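Local coordinates for protein ultraspiracle (Drosophila melanogaster, PDB 1HG4) that acts as a nuclear hormone receptor and transcription factor, probably ligand-regulated, whose ligand-binding domain binds a phospholipid and is locked in an inactive conformation, at residues Ser50-Val55 and Gln139-His144; Phe9-Ile14 and Leu178-Ala183; Leu84-Trp89 and Arg256-Leu261. All coordinates share one frame; numbering follows the deposited sequence.

In the fold
Three contacts that do not touch one another illustrate how a mostly helical receptor domain is held together. Along the chain the first partners come in the order 9-14, 50-55, 84-89 and the second in the order 139-144, 178-183, 256-261. Interaction 1 thus falls within the span that interaction 2 closes, whereas interaction 3 alternates with both. Interactions 1 and 2 lie on opposite sides of the chain's centre, their own centres about 26 Å apart; the centre of interaction 3 is about 21 and 22 Å from theirs. Interaction 1 joins helix 46-68 to the small hairpin, interaction 2 helices 11-24 and 175-186, interaction 3 helices 258-266 and 78-100. The first and third each contribute an aromatic residue to the lipid pocket.

Interaction 1 of 3, residues Ser50-Val55 and Gln139-His144; sequences SALCQV and QSFSYH
Val55 lays its CG2 methyl over one face of the Phe141 ring, 4.1 Å from the centroid and only 4° off the ring normal, a nearly centred CH-pi contact. Phe141 can offer that face because its CG stands anti to the backbone N (chi1 -171°), which carries the ring out of the loop toward helix 46-68. One turn back along the helix, Leu52 fills the angle between two aromatic side chains. Its CD1 comes obliquely to Phe141, 4.3 Å from CE2, and also meets the edge of the Tyr143 ring, lying near the ring plane at 4.0 Å from CE2 of the tyrosine. The Tyr143 hydroxyl reaches past this methyl, so that its OH rests 3.5 Å from Leu52 CB in a purely van der Waals approach. Leu52 therefore touches the phenol with both the root and one branch of its side chain.

Leu137, from the loop joining the hairpin strands, packs against both Leu52 and Val55, while backbone hydrogen bonds between Tyr143 and Leu135 tie strand 142-144 to its antiparallel neighbour. The bound phospholipid touches Tyr143, so this aliphatic-aromatic seam reaches the lipid pocket through that residue. Such a meeting of a long helix with the short beta hairpin beside the lipid is characteristic of the nuclear receptor ligand-binding pocket.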
loop_
_atom_site.group_PDB
_atom_site.type_symbol
_atom_site.label_atom_id
_atom_site.label_comp_id
_atom_site.label_asym_id
_atom_site.label_seq_id
_atom_site.Cartn_x
_atom_site.Cartn_y
_atom_site.Cartn_z
ATOM N N SER A 50 17.496 -38.941 -10.697
ATOM C CA SER A 50 18.466 -37.884 -10.968
ATOM C C SER A 50 18.133 -37.176 -12.279
ATOM O O SER A 50 18.472 -36.008 -12.466
ATOM C CB SER A 50 19.888 -38.453 -11.019
ATOM O OG SER A 50 20.044 -39.298 -12.141
ATOM N N ALA A 51 17.469 -37.890 -13.182
ATOM C CA ALA A 51 17.073 -37.303 -14.462
ATOM C C ALA A 51 15.987 -36.264 -14.157
ATOM O O ALA A 51 15.965 -35.180 -14.745
ATOM C CB ALA A 51 16.535 -38.383 -15.408
ATOM N N LEU A 52 15.094 -36.611 -13.225
ATOM C CA LEU A 52 14.019 -35.712 -12.812
ATOM C C LEU A 52 14.647 -34.488 -12.171
ATOM O O LEU A 52 14.179 -33.375 -12.368
ATOM C CB LEU A 52 13.092 -36.398 -11.809
ATOM C CG LEU A 52 12.030 -35.492 -11.168
ATOM C CD1 LEU A 52 11.129 -34.921 -12.241
ATOM C CD2 LEU A 52 11.206 -36.279 -10.170
ATOM N N CYS A 53 15.719 -34.711 -11.413
ATOM C CA CYS A 53 16.432 -33.633 -10.736
ATOM C C CYS A 53 17.024 -32.654 -11.747
ATOM O O CYS A 53 16.903 -31.444 -11.594
ATOM C CB CYS A 53 17.554 -34.200 -9.849
ATOM S SG CYS A 53 17.051 -35.028 -8.300
ATOM N N GLN A 54 17.657 -33.174 -12.789
ATOM C CA GLN A 54 18.253 -32.308 -13.802
ATOM C C GLN A 54 17.210 -31.431 -14.493
ATOM O O GLN A 54 17.472 -30.266 -14.785
ATOM C CB GLN A 54 19.004 -33.142 -14.846
ATOM C CG GLN A 54 20.163 -32.384 -15.491
ATOM C CD GLN A 54 20.958 -33.229 -16.479
ATOM O OE1 GLN A 54 21.282 -34.397 -16.211
ATOM N NE2 GLN A 54 21.293 -32.635 -17.626
ATOM N N VAL A 55 16.034 -31.995 -14.761
ATOM C CA VAL A 55 14.953 -31.242 -15.389
ATOM C C VAL A 55 14.536 -30.063 -14.502
ATOM O O VAL A 55 14.494 -28.915 -14.949
ATOM C CB VAL A 55 13.719 -32.135 -15.637
ATOM C CG1 VAL A 55 12.493 -31.272 -15.922
ATOM C CG2 VAL A 55 13.977 -33.066 -16.819
ATOM N N GLN A 139 7.515 -30.806 -22.873
ATOM C CA GLN A 139 6.727 -31.269 -24.005
ATOM C C GLN A 139 7.226 -32.663 -24.388
ATOM O O GLN A 139 6.536 -33.404 -25.079
ATOM C CB GLN A 139 6.882 -30.321 -25.196
ATOM N N SER A 140 8.414 -33.024 -23.903
ATOM C CA SER A 140 9.037 -34.318 -24.218
ATOM C C SER A 140 9.564 -35.131 -23.017
ATOM O O SER A 140 10.443 -35.980 -23.173
ATOM C CB SER A 140 10.190 -34.073 -25.168
ATOM O OG SER A 140 11.052 -33.111 -24.590
ATOM N N PHE A 141 9.045 -34.865 -21.827
ATOM C CA PHE A 141 9.453 -35.587 -20.624
ATOM C C PHE A 141 8.163 -35.732 -19.829
ATOM O O PHE A 141 7.550 -34.734 -19.465
ATOM C CB PHE A 141 10.481 -34.784 -19.819
ATOM C CG PHE A 141 11.094 -35.563 -18.686
ATOM C CD1 PHE A 141 12.189 -36.398 -18.909
ATOM C CD2 PHE A 141 10.556 -35.495 -17.404
ATOM C CE1 PHE A 141 12.737 -37.150 -17.877
ATOM C CE2 PHE A 141 11.097 -36.248 -16.359
ATOM C CZ PHE A 141 12.188 -37.075 -16.594
ATOM N N SER A 142 7.737 -36.964 -19.566
ATOM C CA SER A 142 6.480 -37.160 -18.862
ATOM C C SER A 142 6.399 -38.482 -18.140
ATOM O O SER A 142 7.164 -39.397 -18.421
ATOM C CB SER A 142 5.329 -37.074 -19.856
ATOM O OG SER A 142 5.578 -37.942 -20.951
ATOM N N TYR A 143 5.446 -38.581 -17.219
ATOM C CA TYR A 143 5.265 -39.799 -16.457
ATOM C C TYR A 143 3.881 -40.389 -16.608
ATOM O O TYR A 143 2.886 -39.669 -16.675
ATOM C CB TYR A 143 5.506 -39.544 -14.967
ATOM C CG TYR A 143 6.922 -39.178 -14.634
ATOM C CD1 TYR A 143 7.970 -40.066 -14.881
ATOM C CD2 TYR A 143 7.224 -37.936 -14.099
ATOM C CE1 TYR A 143 9.291 -39.715 -14.605
ATOM C CE2 TYR A 143 8.534 -37.574 -13.816
ATOM C CZ TYR A 143 9.566 -38.467 -14.078
ATOM O OH TYR A 143 10.868 -38.080 -13.849
ATOM N N HIS A 144 3.821 -41.711 -16.678
ATOM C CA HIS A 144 2.541 -42.386 -16.734
ATOM C C HIS A 144 2.180 -42.667 -15.272
ATOM O O HIS A 144 3.060 -42.671 -14.403
ATOM C CB HIS A 144 2.660 -43.644 -17.583
ATOM C CG HIS A 144 2.784 -43.340 -19.038
ATOM N ND1 HIS A 144 1.737 -42.831 -19.778
ATOM C CD2 HIS A 144 3.855 -43.369 -19.870
ATOM C CE1 HIS A 144 2.157 -42.556 -20.998
ATOM N NE2 HIS A 144 3.441 -42.870 -21.080
#

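Interaction 2 of 3, residues Phe9-Ile14 and Leu178-Ala183; sequences FSIERI and LSCLKA
In the helical sandwich of the nuclear receptor ligand-binding domain, Ile11 and Ile14 at the start of helix 11-24 pack on Ser179, Cys180 and Ala183 of helix 175-186. The contact is buried and largely apolar, and the two helices come close: the CA atoms of Ile14 and Ser179 are 6.8 Å apart. The small residues on the second helix are consistent with this closeness. Ile14 divides its branches between two of them: CG2 rests by Ser179, 4.1 Å from its carbonyl O and 4.2 Å from its CB, and CD1 lies 4.2 Å from Ala183 CB. With CG1 of Ile14 beside the backbone N (chi1 -63°) and the chain extended beyond it, CD1 arrives at the alanine while CG2 stays by the serine one turn away.

The first turn of helix 11-24 is capped by Ser10 at its N-cap, whose OG accepts from Arg13 N at 3.2 Å. Farther along the same helix, Glu18 hydrogen-bonds Ser179 OG, which also pairs with Arg175 O, and forms a neighbouring salt bridge with Lys182 NZ. Helix 197-218 adds a third wall, with Cys210 on Ile11 and Leu211 on Cys180. Cys180 SG lies alongside the ethyl arm of Ile11, 3.9 Å from CG1.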
loop_
_atom_site.group_PDB
_atom_site.type_symbol
_atom_site.label_atom_id
_atom_site.label_comp_id
_atom_site.label_asym_id
_atom_site.label_seq_id
_atom_site.Cartn_x
_atom_site.Cartn_y
_atom_site.Cartn_z
ATOM N N PHE A 9 4.468 -2.607 -18.338
ATOM C CA PHE A 9 3.789 -3.555 -17.411
ATOM C C PHE A 9 2.488 -4.070 -18.041
ATOM O O PHE A 9 1.385 -3.646 -17.679
ATOM C CB PHE A 9 3.499 -2.859 -16.079
ATOM C CG PHE A 9 3.538 -3.785 -14.895
ATOM C CD1 PHE A 9 2.927 -5.031 -14.948
ATOM C CD2 PHE A 9 4.227 -3.424 -13.742
ATOM C CE1 PHE A 9 3.010 -5.907 -13.870
ATOM C CE2 PHE A 9 4.315 -4.288 -12.669
ATOM C CZ PHE A 9 3.707 -5.535 -12.731
ATOM N N SER A 10 2.640 -5.006 -18.974
ATOM C CA SER A 10 1.526 -5.582 -19.704
ATOM C C SER A 10 1.661 -7.099 -19.800
ATOM O O SER A 10 2.753 -7.643 -19.611
ATOM C CB SER A 10 1.515 -5.017 -21.117
ATOM O OG SER A 10 2.698 -5.403 -21.805
ATOM N N ILE A 11 0.556 -7.773 -20.119
ATOM C CA ILE A 11 0.578 -9.221 -20.265
ATOM C C ILE A 11 1.638 -9.608 -21.305
ATOM O O ILE A 11 2.295 -10.645 -21.183
ATOM C CB ILE A 11 -0.775 -9.756 -20.747
ATOM C CG1 ILE A 11 -1.869 -9.402 -19.755
ATOM C CG2 ILE A 11 -0.705 -11.259 -20.916
ATOM C CD1 ILE A 11 -3.247 -9.822 -20.218
ATOM N N GLU A 12 1.793 -8.768 -22.325
ATOM C CA GLU A 12 2.762 -9.018 -23.386
ATOM C C GLU A 12 4.186 -8.977 -22.850
ATOM O O GLU A 12 5.036 -9.756 -23.285
ATOM C CB GLU A 12 2.619 -7.985 -24.513
ATOM C CG GLU A 12 1.201 -7.808 -25.045
ATOM C CD GLU A 12 0.379 -6.814 -24.226
ATOM O OE1 GLU A 12 0.612 -5.586 -24.356
ATOM O OE2 GLU A 12 -0.495 -7.258 -23.447
ATOM N N ARG A 13 4.446 -8.075 -21.904
ATOM C CA ARG A 13 5.782 -7.943 -21.336
ATOM C C ARG A 13 6.062 -9.116 -20.411
ATOM O O ARG A 13 7.202 -9.573 -20.274
ATOM C CB ARG A 13 5.911 -6.630 -20.565
ATOM C CG ARG A 13 7.252 -5.924 -20.766
ATOM C CD ARG A 13 7.530 -5.722 -22.250
ATOM N NE ARG A 13 7.837 -4.334 -22.598
ATOM C CZ ARG A 13 8.041 -3.912 -23.845
ATOM N NH1 ARG A 13 7.966 -4.774 -24.853
ATOM N NH2 ARG A 13 8.323 -2.637 -24.091
ATOM N N ILE A 14 5.009 -9.607 -19.775
ATOM C CA ILE A 14 5.151 -10.736 -18.879
ATOM C C ILE A 14 5.352 -12.010 -19.694
ATOM O O ILE A 14 6.091 -12.901 -19.299
ATOM C CB ILE A 14 3.920 -10.877 -17.992
ATOM C CG1 ILE A 14 3.789 -9.632 -17.113
ATOM C CG2 ILE A 14 4.040 -12.126 -17.154
ATOM C CD1 ILE A 14 2.557 -9.621 -16.259
ATOM N N LEU A 178 -2.612 -17.819 -17.850
ATOM C CA LEU A 178 -1.664 -18.560 -17.009
ATOM C C LEU A 178 -0.484 -17.658 -16.623
ATOM O O LEU A 178 0.009 -17.704 -15.492
ATOM C CB LEU A 178 -1.136 -19.811 -17.729
ATOM C CG LEU A 178 -0.136 -20.613 -16.875
ATOM C CD1 LEU A 178 -0.892 -21.418 -15.798
ATOM C CD2 LEU A 178 0.696 -21.523 -17.772
ATOM N N SER A 179 -0.026 -16.846 -17.575
ATOM C CA SER A 179 1.055 -15.912 -17.300
ATOM C C SER A 179 0.640 -14.971 -16.174
ATOM O O SER A 179 1.447 -14.668 -15.299
ATOM C CB SER A 179 1.384 -15.091 -18.532
ATOM O OG SER A 179 1.975 -15.912 -19.509
ATOM N N CYS A 180 -0.614 -14.512 -16.200
ATOM C CA CYS A 180 -1.118 -13.612 -15.164
ATOM C C CYS A 180 -1.150 -14.308 -13.803
ATOM O O CYS A 180 -0.705 -13.747 -12.791
ATOM C CB CYS A 180 -2.523 -13.097 -15.518
ATOM S SG CYS A 180 -2.572 -11.824 -16.828
ATOM N N LEU A 181 -1.667 -15.532 -13.768
ATOM C CA LEU A 181 -1.717 -16.266 -12.504
ATOM C C LEU A 181 -0.316 -16.459 -11.911
ATOM O O LEU A 181 -0.108 -16.313 -10.698
ATOM C CB LEU A 181 -2.398 -17.621 -12.700
ATOM C CG LEU A 181 -3.904 -17.561 -13.011
ATOM C CD1 LEU A 181 -4.449 -18.988 -13.157
ATOM C CD2 LEU A 181 -4.644 -16.837 -11.882
ATOM N N LYS A 182 0.650 -16.768 -12.767
ATOM C CA LYS A 182 2.003 -16.983 -12.295
ATOM C C LYS A 182 2.632 -15.708 -11.749
ATOM O O LYS A 182 3.396 -15.738 -10.779
ATOM C CB LYS A 182 2.850 -17.573 -13.425
ATOM C CG LYS A 182 2.358 -18.946 -13.864
ATOM C CD LYS A 182 3.413 -19.718 -14.638
ATOM C CE LYS A 182 3.717 -19.080 -15.976
ATOM N NZ LYS A 182 4.718 -19.880 -16.737
ATOM N N ALA A 183 2.308 -14.579 -12.364
ATOM C CA ALA A 183 2.848 -13.324 -11.879
ATOM C C ALA A 183 2.194 -13.011 -10.522
ATOM O O ALA A 183 2.886 -12.597 -9.572
ATOM C CB ALA A 183 2.581 -12.194 -12.899
#

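Interaction 3 of 3, residues Leu84-Trp89 and Arg256-Leu261; sequences LLKAAW and RPLEEL
Segment 84-89 is continuous helix, whereas segment 256-261 changes from extended backbone to helix at Pro257, the N-cap of helix 258-266. The two backbones come nearest at Lys86 and Glu259, whose CA atoms are 6.6 Å apart, and around this point the contact divides into an apolar and a charged part. In the apolar part Leu258 presses CD2 over one face of Trp89, 3.7 Å from the centroid of the five-membered ring and 29° off its normal; the methyl lies toward the pyrrole rim, near NE1. Trp89 adopts an uncommon first torsion for a helix (chi1 81°), with CG placed between the backbone N and carbonyl carbon, and this turns a face of the indole to Leu258. Leu60 and Met63 of helix 46-68 also touch this indole, and so does the bound phospholipid.

In the charged part Lys86 bends at chi2 and chi4 and curls round OE2 of Glu259, forming a salt bridge between NZ and OE2. The modelled separation of 2.5 Å is very short, and OE2 also crowds the carbons of the lysine chain, so the fine geometry is doubtful. The aliphatic chain of Lys86 also meets Leu258, CD to CD2 at 4.0 Å. A methionine in place of Lys86 would probably leave the Glu259 carboxylate without its cation and free to turn. Leu258 and Glu259 together fasten the C-terminal helix to helix 78-100, consistent with the receptor's inactive conformation: apolar packing and one charge pair together hold the first turn of the helix, the exact bond geometry being uncertain.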
loop_
_atom_site.group_PDB
_atom_site.type_symbol
_atom_site.label_atom_id
_atom_site.label_comp_id
_atom_site.label_asym_id
_atom_site.label_seq_id
_atom_site.Cartn_x
_atom_site.Cartn_y
_atom_site.Cartn_z
ATOM N N LEU A 84 11.113 -13.774 -2.409
ATOM C CA LEU A 84 10.024 -13.978 -3.365
ATOM C C LEU A 84 10.218 -15.274 -4.127
ATOM O O LEU A 84 9.266 -16.029 -4.313
ATOM C CB LEU A 84 9.946 -12.803 -4.347
ATOM C CG LEU A 84 9.544 -11.468 -3.711
ATOM C CD1 LEU A 84 9.752 -10.318 -4.683
ATOM C CD2 LEU A 84 8.099 -11.548 -3.276
ATOM N N LEU A 85 11.445 -15.523 -4.575
ATOM C CA LEU A 85 11.735 -16.738 -5.318
ATOM C C LEU A 85 11.593 -17.986 -4.438
ATOM O O LEU A 85 11.080 -19.010 -4.880
ATOM C CB LEU A 85 13.143 -16.669 -5.910
ATOM C CG LEU A 85 13.306 -15.704 -7.085
ATOM C CD1 LEU A 85 14.784 -15.554 -7.435
ATOM C CD2 LEU A 85 12.538 -16.226 -8.275
ATOM N N LYS A 86 12.042 -17.891 -3.194
ATOM C CA LYS A 86 11.965 -19.010 -2.267
ATOM C C LYS A 86 10.511 -19.374 -1.963
ATOM O O LYS A 86 10.171 -20.541 -1.742
ATOM C CB LYS A 86 12.701 -18.649 -0.969
ATOM C CG LYS A 86 12.549 -19.658 0.145
ATOM C CD LYS A 86 13.265 -20.952 -0.178
ATOM C CE LYS A 86 12.996 -21.993 0.897
ATOM N NZ LYS A 86 13.260 -21.434 2.266
ATOM N N ALA A 87 9.644 -18.374 -1.954
ATOM C CA ALA A 87 8.239 -18.624 -1.651
ATOM C C ALA A 87 7.415 -19.096 -2.836
ATOM O O ALA A 87 6.480 -19.846 -2.664
ATOM C CB ALA A 87 7.600 -17.363 -1.038
ATOM N N ALA A 88 7.758 -18.688 -4.048
ATOM C CA ALA A 88 6.959 -19.092 -5.203
ATOM C C ALA A 88 7.494 -20.183 -6.140
ATOM O O ALA A 88 6.715 -20.708 -6.943
ATOM C CB ALA A 88 6.595 -17.834 -6.041
ATOM N N TRP A 89 8.775 -20.550 -6.050
ATOM C CA TRP A 89 9.328 -21.545 -6.986
ATOM C C TRP A 89 8.524 -22.823 -7.244
ATOM O O TRP A 89 8.241 -23.140 -8.407
ATOM C CB TRP A 89 10.779 -21.903 -6.631
ATOM C CG TRP A 89 11.012 -22.894 -5.525
ATOM C CD1 TRP A 89 11.096 -22.632 -4.184
ATOM C CD2 TRP A 89 11.313 -24.290 -5.677
ATOM N NE1 TRP A 89 11.440 -23.774 -3.492
ATOM C CE2 TRP A 89 11.578 -24.807 -4.381
ATOM C CE3 TRP A 89 11.387 -25.153 -6.779
ATOM C CZ2 TRP A 89 11.909 -26.154 -4.160
ATOM C CZ3 TRP A 89 11.719 -26.498 -6.553
ATOM C CH2 TRP A 89 11.975 -26.978 -5.253
ATOM N N ARG A 256 23.265 -27.034 0.674
ATOM C CA ARG A 256 23.296 -25.577 0.627
ATOM C C ARG A 256 21.864 -25.044 0.567
ATOM O O ARG A 256 21.038 -25.532 -0.205
ATOM C CB ARG A 256 24.075 -25.094 -0.591
ATOM C CG ARG A 256 24.744 -23.766 -0.370
ATOM C CD ARG A 256 26.216 -23.882 -0.640
ATOM N NE ARG A 256 26.545 -23.629 -2.037
ATOM C CZ ARG A 256 26.592 -22.415 -2.577
ATOM N NH1 ARG A 256 26.330 -21.349 -1.832
ATOM N NH2 ARG A 256 26.907 -22.268 -3.861
ATOM N N PRO A 257 21.547 -24.041 1.400
ATOM C CA PRO A 257 20.197 -23.466 1.411
ATOM C C PRO A 257 19.881 -22.770 0.091
ATOM O O PRO A 257 20.687 -21.992 -0.424
ATOM C CB PRO A 257 20.245 -22.499 2.586
ATOM C CG PRO A 257 21.679 -22.047 2.579
ATOM C CD PRO A 257 22.431 -23.333 2.345
ATOM N N LEU A 258 18.702 -23.067 -0.445
ATOM C CA LEU A 258 18.246 -22.516 -1.716
ATOM C C LEU A 258 18.429 -21.005 -1.780
ATOM O O LEU A 258 18.772 -20.462 -2.833
ATOM C CB LEU A 258 16.778 -22.896 -1.942
ATOM C CG LEU A 258 16.086 -22.603 -3.281
ATOM C CD1 LEU A 258 16.822 -23.256 -4.443
ATOM C CD2 LEU A 258 14.652 -23.113 -3.203
ATOM N N GLU A 259 18.203 -20.326 -0.657
ATOM C CA GLU A 259 18.372 -18.871 -0.606
ATOM C C GLU A 259 19.719 -18.467 -1.206
ATOM O O GLU A 259 19.795 -17.540 -2.017
ATOM C CB GLU A 259 18.319 -18.355 0.833
ATOM C CG GLU A 259 16.958 -18.376 1.496
ATOM C CD GLU A 259 16.471 -19.777 1.792
ATOM O OE1 GLU A 259 17.314 -20.656 2.102
ATOM O OE2 GLU A 259 15.239 -19.994 1.728
ATOM N N GLU A 260 20.777 -19.169 -0.799
ATOM C CA GLU A 260 22.117 -18.878 -1.288
ATOM C C GLU A 260 22.230 -19.070 -2.789
ATOM O O GLU A 260 22.811 -18.240 -3.483
ATOM C CB GLU A 260 23.144 -19.761 -0.587
ATOM C CG GLU A 260 23.531 -19.300 0.805
ATOM C CD GLU A 260 24.511 -20.253 1.472
ATOM O OE1 GLU A 260 25.488 -20.669 0.800
ATOM O OE2 GLU A 260 24.307 -20.582 2.663
ATOM N N LEU A 261 21.672 -20.163 -3.291
ATOM C CA LEU A 261 21.744 -20.454 -4.713
ATOM C C LEU A 261 21.056 -19.364 -5.532
ATOM O O LEU A 261 21.557 -18.964 -6.583
ATOM C CB LEU A 261 21.130 -21.831 -4.997
ATOM C CG LEU A 261 21.850 -23.074 -4.431
ATOM C CD1 LEU A 261 22.024 -22.959 -2.932
ATOM C CD2 LEU A 261 21.038 -24.314 -4.737
#